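Local coordinates for protein yersinopine synthase (Yersinia pestis, PDB 6C4M) that catalyses the NADPH-dependent reductive condensation of pyruvate with an amino-acid-derived intermediate, the last step in making the metallophore yersinopine, at residues Leu26-Gly31 with Leu108-Pro113. Numbering follows the deposited sequence.
Sequences LILGAG and LILAVP. With NAP (NADP nicotinamide-adenine-dinucleotide phosphate), chain B.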
ATOM      1  N   LEU A  26     -43.770  10.793  -5.742  1.00 31.67           N
ATOM      2  CA  LEU A  26     -43.205  11.981  -5.106  1.00 31.11           C
ATOM      3  C   LEU A  26     -41.819  11.626  -4.567  1.00 28.38           C
ATOM      4  O   LEU A  26     -41.687  10.781  -3.672  1.00 29.56           O
ATOM      5  CB  LEU A  26     -44.125  12.512  -4.005  1.00 27.49           C
ATOM      6  CG  LEU A  26     -43.504  13.626  -3.132  1.00 31.50           C
ATOM      7  CD1 LEU A  26     -42.954  14.759  -4.005  1.00 29.98           C
ATOM      8  CD2 LEU A  26     -44.504  14.189  -2.104  1.00 29.17           C
ATOM      9  N   ILE A  27     -40.788  12.255  -5.126  1.00 28.49           N
ATOM     10  CA  ILE A  27     -39.406  12.035  -4.689  1.00 28.91           C
ATOM     11  C   ILE A  27     -39.059  13.061  -3.607  1.00 30.81           C
ATOM     12  O   ILE A  27     -39.027  14.269  -3.879  1.00 29.03           O
ATOM     13  CB  ILE A  27     -38.423  12.140  -5.867  1.00 28.26           C
ATOM     14  CG1 ILE A  27     -38.776  11.105  -6.958  1.00 30.27           C
ATOM     15  CG2 ILE A  27     -36.951  11.942  -5.390  1.00 32.50           C
ATOM     16  CD1 ILE A  27     -37.934  11.196  -8.178  1.00 32.49           C
ATOM     17  N   LEU A  28     -38.741  12.587  -2.394  1.00 30.04           N
ATOM     18  CA  LEU A  28     -38.408  13.480  -1.275  1.00 32.88           C
ATOM     19  C   LEU A  28     -36.894  13.629  -1.186  1.00 29.48           C
ATOM     20  O   LEU A  28     -36.180  12.715  -0.748  1.00 25.51           O
ATOM     21  CB  LEU A  28     -38.962  12.970   0.046  1.00 28.08           C
ATOM     22  CG  LEU A  28     -40.484  12.805   0.075  1.00 27.91           C
ATOM     23  CD1 LEU A  28     -40.886  12.235   1.421  1.00 34.30           C
ATOM     24  CD2 LEU A  28     -41.252  14.134  -0.188  1.00 30.14           C
ATOM     25  N   GLY A  29     -36.416  14.799  -1.576  1.00 29.99           N
ATOM     26  CA  GLY A  29     -35.004  15.083  -1.581  1.00 31.20           C
ATOM     27  C   GLY A  29     -34.566  15.178  -3.021  1.00 35.06           C
ATOM     28  O   GLY A  29     -34.909  14.306  -3.826  1.00 35.91           O
ATOM     29  N   ALA A  30     -33.858  16.256  -3.361  1.00 33.79           N
ATOM     30  CA  ALA A  30     -33.464  16.546  -4.729  1.00 33.97           C
ATOM     31  C   ALA A  30     -31.954  16.720  -4.841  1.00 35.85           C
ATOM     32  O   ALA A  30     -31.475  17.702  -5.419  1.00 36.28           O
ATOM     33  CB  ALA A  30     -34.181  17.804  -5.220  1.00 36.58           C
ATOM     34  N   GLY A  31     -31.199  15.783  -4.271  1.00 33.90           N
ATOM     35  CA  GLY A  31     -29.797  15.638  -4.597  1.00 36.11           C
ATOM     36  C   GLY A  31     -29.619  15.086  -6.006  1.00 36.53           C
ATOM     37  O   GLY A  31     -30.589  14.750  -6.702  1.00 34.62           O
ATOM     38  N   LEU A 108     -43.931   7.246  -2.446  1.00 28.65           N
ATOM     39  CA  LEU A 108     -42.910   8.156  -1.963  1.00 30.43           C
ATOM     40  C   LEU A 108     -41.552   7.464  -2.019  1.00 30.62           C
ATOM     41  O   LEU A 108     -41.416   6.295  -1.629  1.00 30.38           O
ATOM     42  CB  LEU A 108     -43.170   8.607  -0.528  1.00 34.19           C
ATOM     43  CG  LEU A 108     -44.521   9.227  -0.219  1.00 38.53           C
ATOM     44  CD1 LEU A 108     -44.506   9.683   1.234  1.00 38.14           C
ATOM     45  CD2 LEU A 108     -44.819  10.374  -1.176  1.00 42.52           C
ATOM     46  N   ILE A 109     -40.555   8.179  -2.522  1.00 24.41           N
ATOM     47  CA  ILE A 109     -39.180   7.680  -2.523  1.00 22.96           C
ATOM     48  C   ILE A 109     -38.352   8.622  -1.656  1.00 27.23           C
ATOM     49  O   ILE A 109     -38.289   9.832  -1.920  1.00 28.37           O
ATOM     50  CB  ILE A 109     -38.600   7.554  -3.941  1.00 25.96           C
ATOM     51  CG1 ILE A 109     -39.523   6.668  -4.816  1.00 29.02           C
ATOM     52  CG2 ILE A 109     -37.169   6.980  -3.849  1.00 30.37           C
ATOM     53  CD1 ILE A 109     -39.108   6.491  -6.261  1.00 35.36           C
ATOM     54  N   LEU A 110     -37.741   8.079  -0.596  1.00 30.83           N
ATOM     55  CA  LEU A 110     -36.885   8.881   0.286  1.00 30.34           C
ATOM     56  C   LEU A 110     -35.497   8.889  -0.310  1.00 27.46           C
ATOM     57  O   LEU A 110     -34.785   7.890  -0.268  1.00 29.14           O
ATOM     58  CB  LEU A 110     -36.878   8.347   1.714  1.00 27.24           C
ATOM     59  CG  LEU A 110     -38.103   8.803   2.505  1.00 36.77           C
ATOM     60  CD1 LEU A 110     -38.211   8.095   3.837  1.00 42.72           C
ATOM     61  CD2 LEU A 110     -37.998  10.268   2.769  1.00 41.47           C
ATOM     62  N   ALA A 111     -35.159  10.013  -0.931  1.00 30.49           N
ATOM     63  CA  ALA A 111     -33.844  10.269  -1.485  1.00 27.15           C
ATOM     64  C   ALA A 111     -33.030  11.227  -0.631  1.00 32.06           C
ATOM     65  O   ALA A 111     -32.050  11.788  -1.129  1.00 33.75           O
ATOM     66  CB  ALA A 111     -33.951  10.837  -2.899  1.00 31.07           C
ATOM     67  N   VAL A 112     -33.421  11.441   0.624  1.00 26.60           N
ATOM     68  CA  VAL A 112     -32.597  12.170   1.592  1.00 25.31           C
ATOM     69  C   VAL A 112     -31.703  11.123   2.259  1.00 29.78           C
ATOM     70  O   VAL A 112     -31.989   9.915   2.129  1.00 27.18           O
ATOM     71  CB  VAL A 112     -33.441  12.907   2.640  1.00 23.37           C
ATOM     72  CG1 VAL A 112     -34.276  14.048   2.026  1.00 27.85           C
ATOM     73  CG2 VAL A 112     -34.284  11.915   3.433  1.00 24.75           C
ATOM     74  N   PRO A 113     -30.646  11.498   2.986  1.00 33.20           N
ATOM     75  CA  PRO A 113     -29.815  10.473   3.630  1.00 26.80           C
ATOM     76  C   PRO A 113     -30.593   9.757   4.719  1.00 26.09           C
ATOM     77  O   PRO A 113     -31.506  10.312   5.336  1.00 26.38           O
ATOM     78  CB  PRO A 113     -28.637  11.273   4.214  1.00 36.13           C
ATOM     79  CG  PRO A 113     -28.657  12.583   3.496  1.00 34.98           C
ATOM     80  CD  PRO A 113     -30.093  12.849   3.191  1.00 28.79           C
TER
HETATM   81  PA  NAP B 501     -27.526  14.299  -0.868  1.00 40.99           P
HETATM   82  O1A NAP B 501     -27.452  13.025  -0.121  1.00 47.08           O
HETATM   83  O2A NAP B 501     -26.249  15.160  -0.682  1.00 49.63           O
HETATM   84  O5B NAP B 501     -28.855  15.109  -0.338  1.00 36.38           O
HETATM   85  C5B NAP B 501     -30.110  14.584  -0.824  1.00 36.76           C
HETATM   86  C4B NAP B 501     -31.232  15.489  -0.279  1.00 39.24           C
HETATM   87  O4B NAP B 501     -31.124  15.441   1.273  1.00 37.63           O
HETATM   88  C3B NAP B 501     -31.075  16.714  -0.629  1.00 37.80           C
HETATM   89  O3B NAP B 501     -32.368  17.358  -0.864  1.00 34.87           O
HETATM   90  C2B NAP B 501     -30.371  17.453   0.662  1.00 35.36           C
HETATM   91  O2B NAP B 501     -30.705  18.884   0.668  1.00 38.28           O
HETATM   92  C1B NAP B 501     -30.870  16.890   1.702  1.00 37.53           C
HETATM   93  N9A NAP B 501     -29.795  16.788   2.690  1.00 36.71           N
HETATM   94  C8A NAP B 501     -28.513  16.389   2.669  1.00 35.35           C
HETATM   95  N7A NAP B 501     -28.067  16.573   3.920  1.00 35.54           N
HETATM   96  C5A NAP B 501     -29.088  17.081   4.679  1.00 37.87           C
HETATM   97  C6A NAP B 501     -29.078  17.407   6.012  1.00 39.24           C
HETATM   98  N6A NAP B 501     -28.079  17.379   7.081  1.00 39.44           N
HETATM   99  N1A NAP B 501     -30.197  17.894   6.578  1.00 40.16           N
HETATM  100  C2A NAP B 501     -31.341  18.051   5.830  1.00 39.74           C
HETATM  101  N3A NAP B 501     -31.344  17.725   4.506  1.00 39.37           N
HETATM  102  C4A NAP B 501     -30.191  17.227   3.931  1.00 37.37           C
HETATM  103  O3  NAP B 501     -27.693  13.930  -2.475  1.00 47.03           O
HETATM  104  PN  NAP B 501     -27.598  12.512  -3.246  1.00 41.30           P
HETATM  105  O1N NAP B 501     -28.581  12.621  -4.328  1.00 42.54           O
HETATM  106  O2N NAP B 501     -26.139  12.419  -3.754  1.00 39.81           O
HETATM  107  O5D NAP B 501     -27.862  11.159  -2.305  1.00 43.31           O
HETATM  108  C5D NAP B 501     -29.169  10.529  -2.253  1.00 43.10           C
HETATM  109  C4D NAP B 501     -29.028   9.311  -1.318  1.00 41.94           C
HETATM  110  O4D NAP B 501     -27.987   8.272  -1.941  1.00 37.80           O
HETATM  111  C3D NAP B 501     -28.551   9.596  -0.124  1.00 44.95           C
HETATM  112  O3D NAP B 501     -29.102   8.537   0.801  1.00 47.24           O
HETATM  113  C2D NAP B 501     -27.036   9.366  -0.180  1.00 47.80           C
HETATM  114  O2D NAP B 501     -26.620   8.946   1.033  1.00 45.56           O
HETATM  115  C1D NAP B 501     -26.946   8.181  -1.160  1.00 44.57           C
HETATM  116  N1N NAP B 501     -25.727   8.159  -2.006  1.00 44.62           N
HETATM  117  C2N NAP B 501     -25.660   8.809  -3.188  1.00 41.43           C
HETATM  118  C3N NAP B 501     -24.478   8.715  -3.957  1.00 45.94           C
HETATM  119  C7N NAP B 501     -24.355   9.448  -5.311  1.00 43.32           C
HETATM  120  O7N NAP B 501     -23.653   9.054  -6.155  1.00 49.85           O
HETATM  121  N7N NAP B 501     -25.143  10.638  -5.489  1.00 38.15           N
HETATM  122  C4N NAP B 501     -23.411   7.987  -3.509  1.00 48.05           C
HETATM  123  C5N NAP B 501     -23.484   7.349  -2.331  1.00 50.45           C
HETATM  124  C6N NAP B 501     -24.655   7.423  -1.569  1.00 48.80           C
HETATM  125  P2B NAP B 501     -29.768  19.975  -0.237  1.00 42.89           P
HETATM  126  O1X NAP B 501     -28.537  20.288   0.586  1.00 43.55           O
HETATM  127  O2X NAP B 501     -29.362  19.355  -1.531  1.00 37.57           O
HETATM  128  O3X NAP B 501     -30.561  21.247  -0.428  1.00 40.43           O
HETATM  129  O   HOH W   1     -31.263  12.969  -3.711  1.00 39.28           O
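Leu28 is gripped by Ile109 and Ala111 through its own backbone. Its N donates to Ile109 O in a nearly straight bond of 2.8 Å. Ala111 N donates to Leu28 O at 2.9 Å with a more bent N-H (143°). Two residues earlier, Ile109 N donates to Leu26 O at 3.1 Å, completing the parallel pairing of strands 26-28 and 108-110. Side chains pack tightly on the leucine face. Leu108 CD2 lies against Leu26 CB (3.6 Å), the two chains running side by side. Leu28, its CG turned beside the backbone N (chi1 -59°), sets CD1 3.7 Å from Leu110 CD2, with the two side chains at a slant, and helix 117-121 covers both. The isoleucine face is looser between the segments: Ile27 CG2 meets Ala111 CB at 4.1 Å, while Leu37 of helix 32-44 packs on both Ile27 and Ile109. Beyond the strands the segments meet less directly, and NADP and a water join them. Val112 CG1 still leans over Gly29 CA, and Ala30 N donates to NAP O3B at 3.1 Å. A water receives a weak bond from Gly31 N and donates to Ala111 O and NAP O1N, linking the loops after both strands to the pyrophosphate. Buried Gly29 O has no polar partner. Gly31 C lies close to NAP O1N. Neighbouring parallel strands whose C-terminal ends open onto the dinucleotide, one leading through a glycine-rich turn into helix 32-44, are characteristic of a Rossmann-type NADP-binding fold.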